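Local coordinates for protein endo-b-1,4-glucanase (Nasutitermes takasagoensis, PDB 1KS8) that probably hydrolyses internal beta-1,4-glucosidic linkages in cellulose and related beta-glucans, as a family 9 endoglucanase with an (alpha/alpha)6 fold, at residues A[66-77]-A[154-165]. Sequence-based numbering, arbitrary orientation.
Sequences AYTATVLAWGLI and ETAAALAAASIV
Glu154 lays its CG over the backbone of Tyr67, 3.4 Å from Tyr67 N, and carries its carboxylate alongside the helix to Thr70. The chain gets there by a bend at chi2 (60°), and its OE2 stands 2.8 Å from Thr70 OG1. That single hydroxyl proton may go to OE2 or to the helix's own Ala66 O, 3.0 Å from OG1, and threonine suits the place because its short branch serves either acceptor within a tight gap. The gap is tight because Ala158 of the other helix packs directly against Thr70: their CA atoms are only 4.0 Å apart, which a methyl side chain permits. Further along, Ala73 CB and Ala161 CB meet at 3.7 Å. Between these small residues a water bridges the helices, donating to Ala158 O at 2.8 Å and more weakly to Ala69 O. At the far end bulk replaces alanine. Ile77 crosses Ile164 at about a right angle, its CD1 resting on Ile164 CB, and packs CG1 against Val165 CG2 (3.7 Å), while Val165 CG1 meets Leu76 CD1.

The segments, from helices 62-78 and 149-165 of the (alpha/alpha)6 fold, run roughly parallel at 27°, with axes 7.9 Å apart at closest approach. Trp217 of helix 212-226 donates to Glu154 OE2, and Lys256 forms a salt bridge with OE1, which also lies close to the calcium ligand Glu214. Lys256 would probably offset any negative charge on Glu154 beside the calcium site, empty here, although at pH 2.5 either acid may be protonated; the remaining interface is mainly apolar.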
# COMPACT_ATOMS: atom_id res chain seq x y z
N ALA A 66 0.18 -5.59 3.76
CA ALA A 66 -0.49 -6.52 2.86
C ALA A 66 -1.30 -5.74 1.82
O ALA A 66 -1.28 -6.07 0.63
CB ALA A 66 -1.40 -7.45 3.65
N TYR A 67 -2.01 -4.72 2.28
CA TYR A 67 -2.80 -3.87 1.39
C TYR A 67 -1.89 -3.29 0.31
O TYR A 67 -2.22 -3.29 -0.88
CB TYR A 67 -3.45 -2.73 2.18
CG TYR A 67 -3.90 -1.58 1.31
CD1 TYR A 67 -5.11 -1.64 0.60
CD2 TYR A 67 -3.09 -0.46 1.14
CE1 TYR A 67 -5.49 -0.61 -0.26
CE2 TYR A 67 -3.47 0.57 0.29
CZ TYR A 67 -4.66 0.49 -0.41
OH TYR A 67 -5.01 1.51 -1.27
N THR A 68 -0.74 -2.79 0.73
CA THR A 68 0.22 -2.21 -0.19
C THR A 68 0.61 -3.22 -1.25
O THR A 68 0.61 -2.93 -2.45
CB THR A 68 1.49 -1.74 0.55
OG1 THR A 68 1.17 -0.66 1.42
CG2 THR A 68 2.56 -1.30 -0.44
N ALA A 69 0.94 -4.43 -0.81
CA ALA A 69 1.33 -5.50 -1.72
C ALA A 69 0.23 -5.84 -2.72
O ALA A 69 0.50 -6.02 -3.90
CB ALA A 69 1.73 -6.74 -0.93
N THR A 70 -1.01 -5.93 -2.25
CA THR A 70 -2.12 -6.26 -3.13
C THR A 70 -2.31 -5.21 -4.22
O THR A 70 -2.44 -5.54 -5.39
CB THR A 70 -3.45 -6.39 -2.35
OG1 THR A 70 -3.26 -7.31 -1.27
CG2 THR A 70 -4.56 -6.92 -3.27
N VAL A 71 -2.31 -3.94 -3.82
CA VAL A 71 -2.51 -2.86 -4.78
C VAL A 71 -1.34 -2.75 -5.77
O VAL A 71 -1.55 -2.49 -6.96
CB VAL A 71 -2.75 -1.52 -4.05
CG1 VAL A 71 -2.82 -0.37 -5.04
CG2 VAL A 71 -4.06 -1.61 -3.26
N LEU A 72 -0.12 -2.95 -5.30
CA LEU A 72 1.02 -2.90 -6.21
C LEU A 72 0.92 -4.04 -7.22
O LEU A 72 1.14 -3.84 -8.41
CB LEU A 72 2.35 -2.99 -5.44
CG LEU A 72 2.75 -1.76 -4.61
CD1 LEU A 72 4.12 -2.03 -4.00
CD2 LEU A 72 2.80 -0.51 -5.49
N ALA A 73 0.59 -5.24 -6.74
CA ALA A 73 0.46 -6.39 -7.63
C ALA A 73 -0.69 -6.17 -8.61
O ALA A 73 -0.58 -6.51 -9.79
CB ALA A 73 0.21 -7.66 -6.81
N TRP A 74 -1.78 -5.60 -8.12
CA TRP A 74 -2.96 -5.32 -8.94
C TRP A 74 -2.58 -4.45 -10.14
O TRP A 74 -2.96 -4.74 -11.28
CB TRP A 74 -4.00 -4.63 -8.07
CG TRP A 74 -5.36 -4.44 -8.66
CD1 TRP A 74 -5.87 -4.99 -9.80
CD2 TRP A 74 -6.43 -3.67 -8.09
NE1 TRP A 74 -7.18 -4.62 -9.97
CE2 TRP A 74 -7.55 -3.80 -8.93
CE3 TRP A 74 -6.54 -2.87 -6.94
CZ2 TRP A 74 -8.77 -3.17 -8.66
CZ3 TRP A 74 -7.75 -2.25 -6.67
CH2 TRP A 74 -8.85 -2.40 -7.53
N GLY A 75 -1.81 -3.40 -9.90
CA GLY A 75 -1.39 -2.52 -10.97
C GLY A 75 -0.43 -3.21 -11.92
O GLY A 75 -0.43 -2.95 -13.13
N LEU A 76 0.41 -4.09 -11.38
CA LEU A 76 1.38 -4.83 -12.17
C LEU A 76 0.68 -5.79 -13.13
O LEU A 76 1.17 -6.07 -14.22
CB LEU A 76 2.31 -5.64 -11.26
CG LEU A 76 3.75 -5.16 -11.11
CD1 LEU A 76 4.48 -6.07 -10.14
CD2 LEU A 76 4.45 -5.16 -12.47
N ILE A 77 -0.48 -6.29 -12.70
CA ILE A 77 -1.25 -7.22 -13.52
C ILE A 77 -2.03 -6.51 -14.63
O ILE A 77 -1.93 -6.88 -15.80
CB ILE A 77 -2.25 -8.02 -12.65
CG1 ILE A 77 -1.49 -8.89 -11.64
CG2 ILE A 77 -3.15 -8.88 -13.54
CD1 ILE A 77 -2.37 -9.46 -10.54
N GLU A 154 -6.47 -9.83 3.81
CA GLU A 154 -5.72 -8.94 2.93
C GLU A 154 -4.42 -9.60 2.51
O GLU A 154 -3.97 -9.44 1.37
CB GLU A 154 -5.41 -7.61 3.63
CG GLU A 154 -4.80 -6.56 2.71
CD GLU A 154 -5.72 -6.21 1.54
OE1 GLU A 154 -6.90 -5.90 1.80
OE2 GLU A 154 -5.27 -6.25 0.38
N THR A 155 -3.80 -10.35 3.42
CA THR A 155 -2.56 -11.04 3.10
C THR A 155 -2.82 -12.13 2.07
O THR A 155 -2.02 -12.33 1.15
CB THR A 155 -1.91 -11.63 4.37
OG1 THR A 155 -1.71 -10.58 5.32
CG2 THR A 155 -0.56 -12.26 4.03
N ALA A 156 -3.95 -12.83 2.20
CA ALA A 156 -4.29 -13.87 1.24
C ALA A 156 -4.48 -13.23 -0.14
O ALA A 156 -4.07 -13.79 -1.16
CB ALA A 156 -5.56 -14.58 1.67
N ALA A 157 -5.10 -12.05 -0.16
CA ALA A 157 -5.33 -11.34 -1.41
C ALA A 157 -4.00 -10.94 -2.05
O ALA A 157 -3.81 -11.10 -3.25
CB ALA A 157 -6.17 -10.09 -1.15
N ALA A 158 -3.09 -10.43 -1.23
CA ALA A 158 -1.78 -10.02 -1.73
C ALA A 158 -1.03 -11.21 -2.32
O ALA A 158 -0.43 -11.11 -3.39
CB ALA A 158 -0.96 -9.39 -0.60
N LEU A 159 -1.09 -12.34 -1.62
CA LEU A 159 -0.41 -13.54 -2.08
C LEU A 159 -1.03 -14.07 -3.37
O LEU A 159 -0.31 -14.48 -4.29
CB LEU A 159 -0.45 -14.61 -0.99
CG LEU A 159 0.37 -14.27 0.26
CD1 LEU A 159 0.00 -15.21 1.39
CD2 LEU A 159 1.86 -14.36 -0.06
N ALA A 160 -2.35 -14.04 -3.45
CA ALA A 160 -3.05 -14.51 -4.65
C ALA A 160 -2.72 -13.60 -5.82
O ALA A 160 -2.45 -14.06 -6.93
CB ALA A 160 -4.55 -14.56 -4.40
N ALA A 161 -2.75 -12.29 -5.59
CA ALA A 161 -2.44 -11.34 -6.64
C ALA A 161 -1.00 -11.55 -7.10
O ALA A 161 -0.71 -11.56 -8.30
CB ALA A 161 -2.63 -9.91 -6.14
N ALA A 162 -0.10 -11.73 -6.14
CA ALA A 162 1.30 -11.96 -6.47
C ALA A 162 1.49 -13.25 -7.27
O ALA A 162 2.35 -13.32 -8.15
CB ALA A 162 2.15 -12.00 -5.20
N SER A 163 0.69 -14.28 -6.97
CA SER A 163 0.83 -15.54 -7.69
C SER A 163 0.55 -15.33 -9.18
O SER A 163 1.13 -16.01 -10.02
CB SER A 163 -0.11 -16.61 -7.11
OG SER A 163 -1.46 -16.40 -7.49
N ILE A 164 -0.33 -14.38 -9.49
CA ILE A 164 -0.65 -14.08 -10.88
C ILE A 164 0.54 -13.35 -11.51
O ILE A 164 0.95 -13.66 -12.63
CB ILE A 164 -1.91 -13.18 -10.97
CG1 ILE A 164 -3.12 -13.94 -10.43
CG2 ILE A 164 -2.14 -12.75 -12.42
CD1 ILE A 164 -4.37 -13.09 -10.29
N VAL A 165 1.10 -12.40 -10.77
CA VAL A 165 2.25 -11.65 -11.26
C VAL A 165 3.41 -12.56 -11.67
O VAL A 165 4.05 -12.34 -12.70
CB VAL A 165 2.76 -10.66 -10.17
CG1 VAL A 165 4.11 -10.08 -10.56
CG2 VAL A 165 1.75 -9.55 -9.96
O HOH W 1 1.21 -8.90 -3.63